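Local coordinates for protein metallo-beta-lactamase (Simiduia agarivorans, PDB 6MFI) that probably hydrolyses the beta-lactam ring of antibiotics as a subclass B3 metallo-beta-lactamase with two zinc ions in its active site, at residues G63-L68 and P252-S257; L77-T82 and L107-H112. All blocks are in the same frame, centred on the assembly; numbering follows the deposited sequence.

Contact 1: residues G63-L68 and P252-S257; sequences GIAAIL and PHPSAS. With ZN (zinc ion), chain B.
The second zinc site of this B3 metallo-beta-lactamase takes one of its histidines, H253, from the loop after strand 248-250, and that loop is fastened to G63-A65 just ahead of strand 67-71. The main fastening is a backbone hydrogen bond on the residue before the histidine: A65 N gives its proton to P252 O at 2.7 Å, with an N-H...O angle of 152°. I64 CA makes a longer C-H...O contact with the same carbonyl oxygen, and A65 CB lies 3.3 Å from P252 O, so that A65 N, I64 CA and A65 CB meet this oxygen together.

A second tie runs through water. Water 1 donates to G63 O at 2.6 Å and accepts from H253 ND1 at 3.0 Å, lying in the plane of the imidazole at its edge. H253 NE2 binds the zinc ion at 2.1 Å, which leaves ND1 as the nitrogen that donates to the water. Direct and water-mediated links would hold the backbone and help to set the rotation of the ring. I64 lies beside the histidine and points the same way; with CG1 anti to the carbonyl carbon (chi1 -64°), its CD1 comes to 3.7 Å from H253 CE1. On the far side of the histidine in sequence, P254 packs its ring carbon CD at 3.4 Å from G63 O, while its CG approaches the methyl of A65.

Water 2 is a further ligand of this zinc. The protein ligands are completed by D114 and H115, which with H253 make up the Asp-His-His set characteristic of the second zinc in B3 enzymes.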
# COMPACT_ATOMS: atom_id res chain seq x y z
N GLY A 63 12.16 2.72 0.95
CA GLY A 63 11.28 3.87 1.01
C GLY A 63 9.85 3.58 0.58
O GLY A 63 8.93 4.32 0.95
N ILE A 64 9.65 2.52 -0.18
CA ILE A 64 8.34 2.15 -0.71
C ILE A 64 8.05 0.70 -0.34
O ILE A 64 8.90 -0.17 -0.54
CB ILE A 64 8.25 2.35 -2.23
CG1 ILE A 64 8.42 3.83 -2.58
CG2 ILE A 64 6.93 1.82 -2.76
CD1 ILE A 64 7.36 4.73 -1.99
N ALA A 65 6.85 0.45 0.18
CA ALA A 65 6.47 -0.87 0.64
C ALA A 65 5.83 -1.69 -0.47
O ALA A 65 5.13 -1.15 -1.34
CB ALA A 65 5.52 -0.78 1.83
N ALA A 66 6.07 -2.99 -0.43
CA ALA A 66 5.39 -3.96 -1.28
C ALA A 66 5.14 -5.20 -0.44
O ALA A 66 6.07 -5.73 0.17
CB ALA A 66 6.22 -4.31 -2.53
N ILE A 67 3.89 -5.65 -0.40
CA ILE A 67 3.46 -6.71 0.50
C ILE A 67 3.19 -7.97 -0.31
O ILE A 67 2.35 -7.97 -1.21
CB ILE A 67 2.22 -6.30 1.31
CG1 ILE A 67 2.47 -4.95 2.00
CG2 ILE A 67 1.87 -7.37 2.33
CD1 ILE A 67 3.69 -4.94 2.89
N LEU A 68 3.90 -9.05 0.03
CA LEU A 68 3.73 -10.35 -0.61
C LEU A 68 3.02 -11.29 0.36
O LEU A 68 3.47 -11.47 1.50
CB LEU A 68 5.07 -10.94 -1.03
CG LEU A 68 5.04 -12.30 -1.73
CD1 LEU A 68 4.52 -12.17 -3.16
CD2 LEU A 68 6.42 -12.94 -1.71
N PRO A 252 2.21 1.94 2.82
CA PRO A 252 3.03 2.01 1.60
C PRO A 252 4.32 2.78 1.79
O PRO A 252 5.35 2.43 1.19
CB PRO A 252 2.10 2.69 0.59
CG PRO A 252 0.73 2.41 1.09
CD PRO A 252 0.84 2.43 2.59
N HIS A 253 4.30 3.84 2.60
CA HIS A 253 5.52 4.44 3.09
C HIS A 253 5.78 3.87 4.48
O HIS A 253 5.02 4.17 5.41
CB HIS A 253 5.39 5.96 3.16
CG HIS A 253 5.21 6.61 1.82
ND1 HIS A 253 6.26 6.90 0.98
CD2 HIS A 253 4.08 7.01 1.17
CE1 HIS A 253 5.79 7.46 -0.13
NE2 HIS A 253 4.48 7.53 -0.03
N PRO A 254 6.81 3.04 4.66
CA PRO A 254 6.96 2.33 5.94
C PRO A 254 7.05 3.24 7.15
O PRO A 254 6.54 2.88 8.22
CB PRO A 254 8.26 1.53 5.74
CG PRO A 254 8.37 1.36 4.26
CD PRO A 254 7.82 2.62 3.67
N SER A 255 7.66 4.42 7.01
CA SER A 255 7.78 5.32 8.15
C SER A 255 6.46 5.98 8.53
O SER A 255 6.39 6.62 9.58
CB SER A 255 8.83 6.39 7.85
OG SER A 255 10.12 5.83 7.76
N ALA A 256 5.41 5.84 7.70
CA ALA A 256 4.11 6.38 8.06
C ALA A 256 3.53 5.69 9.29
O ALA A 256 2.80 6.32 10.07
CB ALA A 256 3.14 6.27 6.89
N SER A 257 3.84 4.41 9.48
CA SER A 257 3.40 3.66 10.65
C SER A 257 4.56 3.34 11.59
O SER A 257 4.43 2.47 12.46
CB SER A 257 2.69 2.38 10.23
OG SER A 257 3.44 1.66 9.27
ZN ZN B . 3.54 7.69 -1.90
O HOH W 1 9.00 6.69 2.08
O HOH W 2 2.65 9.17 -2.89

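Contact 2: residues L77-T82 and L107-H112; sequences LIDSGT and LHSHEH. With ZN (zinc ion), chain C.
L77 O, near the end of strand 74-78, accepts a hydrogen bond from L107 N at 2.8 Å, and the pairing continues through I78, which forms a parallel bridge with L107. The two side chains lie on one face of the sheet, where I78 CG2 rests 3.9 Å from L107 CB; W195 of strand 193-199 touches both. L107 O then receives D79 N at 2.8 Å.

Past the end of the strand at I78, the D79 carboxylate takes over from the backbone. In the metallo-beta-lactamase fold, strands end in loops that carry the zinc ligands, here the HXHXDH motif that begins at H110. CG of D79 lies anti to the carbonyl carbon (chi1 -79°), turning both oxygens to S109: OD1 accepts S109 N at 2.7 Å on the syn side but 26° out of the carboxylate plane, and OD2 accepts S109 OG at 2.8 Å through its syn lone pair. Y210 OH also bonds to OD2, so three bonds grip this buried group. The grip falls immediately before H110, whose NE2 binds the first zinc at 2.2 Å; H112 ND1 and H188 are its other protein ligands.

Further on, S80 and G81 bond through their backbones to H115 and G118.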
# COMPACT_ATOMS: atom_id res chain seq x y z
N LEU A 77 0.29 -9.93 -4.48
CA LEU A 77 1.31 -8.90 -4.30
C LEU A 77 0.64 -7.54 -4.37
O LEU A 77 -0.01 -7.21 -5.37
CB LEU A 77 2.41 -9.02 -5.36
CG LEU A 77 3.50 -7.95 -5.34
CD1 LEU A 77 4.29 -8.01 -4.05
CD2 LEU A 77 4.41 -8.10 -6.54
N ILE A 78 0.79 -6.74 -3.32
CA ILE A 78 0.22 -5.40 -3.25
C ILE A 78 1.32 -4.39 -3.53
O ILE A 78 2.40 -4.46 -2.93
CB ILE A 78 -0.44 -5.14 -1.89
CG1 ILE A 78 -1.24 -6.36 -1.43
CG2 ILE A 78 -1.33 -3.91 -1.96
CD1 ILE A 78 -1.61 -6.33 0.03
N ASP A 79 1.05 -3.46 -4.45
CA ASP A 79 1.94 -2.36 -4.81
C ASP A 79 3.19 -2.86 -5.54
O ASP A 79 3.60 -4.01 -5.38
CB ASP A 79 2.33 -1.54 -3.58
CG ASP A 79 1.24 -0.58 -3.16
OD1 ASP A 79 0.29 -0.38 -3.94
OD2 ASP A 79 1.34 -0.02 -2.05
N SER A 80 3.79 -1.98 -6.34
CA SER A 80 4.96 -2.31 -7.14
C SER A 80 6.13 -1.37 -6.93
O SER A 80 7.24 -1.70 -7.37
CB SER A 80 4.59 -2.30 -8.63
OG SER A 80 4.31 -0.98 -9.07
N GLY A 81 5.93 -0.23 -6.29
CA GLY A 81 6.94 0.81 -6.30
C GLY A 81 7.02 1.44 -7.68
O GLY A 81 6.15 1.26 -8.54
N THR A 82 8.09 2.20 -7.89
CA THR A 82 8.32 2.79 -9.20
C THR A 82 8.73 1.71 -10.20
O THR A 82 8.88 0.53 -9.85
CB THR A 82 9.40 3.88 -9.12
OG1 THR A 82 10.66 3.28 -8.77
CG2 THR A 82 9.03 4.91 -8.06
N LEU A 107 -2.43 -6.21 -6.43
CA LEU A 107 -3.27 -5.20 -5.81
C LEU A 107 -2.48 -3.91 -5.64
O LEU A 107 -1.27 -3.86 -5.89
CB LEU A 107 -3.81 -5.67 -4.45
CG LEU A 107 -4.55 -7.01 -4.44
CD1 LEU A 107 -4.99 -7.37 -3.04
CD2 LEU A 107 -5.73 -6.98 -5.40
N HIS A 108 -3.17 -2.85 -5.22
CA HIS A 108 -2.55 -1.54 -5.10
C HIS A 108 -3.08 -0.82 -3.87
O HIS A 108 -4.19 -1.10 -3.39
CB HIS A 108 -2.83 -0.68 -6.34
CG HIS A 108 -4.26 -0.26 -6.49
ND1 HIS A 108 -4.81 0.76 -5.74
CD2 HIS A 108 -5.25 -0.71 -7.29
CE1 HIS A 108 -6.08 0.91 -6.07
NE2 HIS A 108 -6.37 0.03 -7.01
N SER A 109 -2.27 0.10 -3.36
CA SER A 109 -2.73 1.03 -2.32
C SER A 109 -3.43 2.20 -2.98
O SER A 109 -4.66 2.30 -2.95
CB SER A 109 -1.55 1.50 -1.47
OG SER A 109 -0.54 2.08 -2.27
N HIS A 110 -2.66 3.11 -3.58
CA HIS A 110 -3.23 4.19 -4.38
C HIS A 110 -2.38 4.39 -5.63
O HIS A 110 -1.24 3.94 -5.71
CB HIS A 110 -3.34 5.49 -3.57
CG HIS A 110 -2.03 6.05 -3.10
ND1 HIS A 110 -1.54 5.82 -1.84
CD2 HIS A 110 -1.12 6.83 -3.72
CE1 HIS A 110 -0.38 6.44 -1.70
NE2 HIS A 110 -0.10 7.06 -2.83
N GLU A 111 -2.97 5.08 -6.60
CA GLU A 111 -2.47 5.12 -7.98
C GLU A 111 -1.41 6.18 -8.21
O GLU A 111 -1.41 6.85 -9.25
CB GLU A 111 -3.65 5.32 -8.93
CG GLU A 111 -4.49 6.57 -8.64
CD GLU A 111 -5.58 6.33 -7.61
OE1 GLU A 111 -6.64 6.99 -7.71
OE2 GLU A 111 -5.38 5.50 -6.70
N HIS A 112 -0.48 6.37 -7.28
CA HIS A 112 0.63 7.29 -7.50
C HIS A 112 1.84 6.53 -8.04
O HIS A 112 2.00 5.33 -7.81
CB HIS A 112 0.99 8.02 -6.21
CG HIS A 112 0.15 9.23 -5.95
ND1 HIS A 112 0.34 10.06 -4.86
CD2 HIS A 112 -0.90 9.75 -6.64
CE1 HIS A 112 -0.55 11.03 -4.89
NE2 HIS A 112 -1.31 10.87 -5.96
ZN ZN C . 0.69 9.10 -3.11
O HOH W 2 2.65 9.17 -2.89

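In the fold
Both contacts are buried near the centre of the chain and belong to one active site, contact 1 serving the second zinc and contact 2 the first, with water 2 bound to both metals. They also share a sheet: strands 67-71 and 74-78 are neighbours, and I67 O probably accepts a hydrogen bond from I78 N, while P252 CG packs against S109 CB. Their chemistry follows their place. Contact 2 is the end of a parallel strand pair and passes into a buried carboxylate; contact 1 joins loops distant in sequence by one backbone bond, a bridging water and proline packing. In both, second-shell groups probably help to position metal ligands.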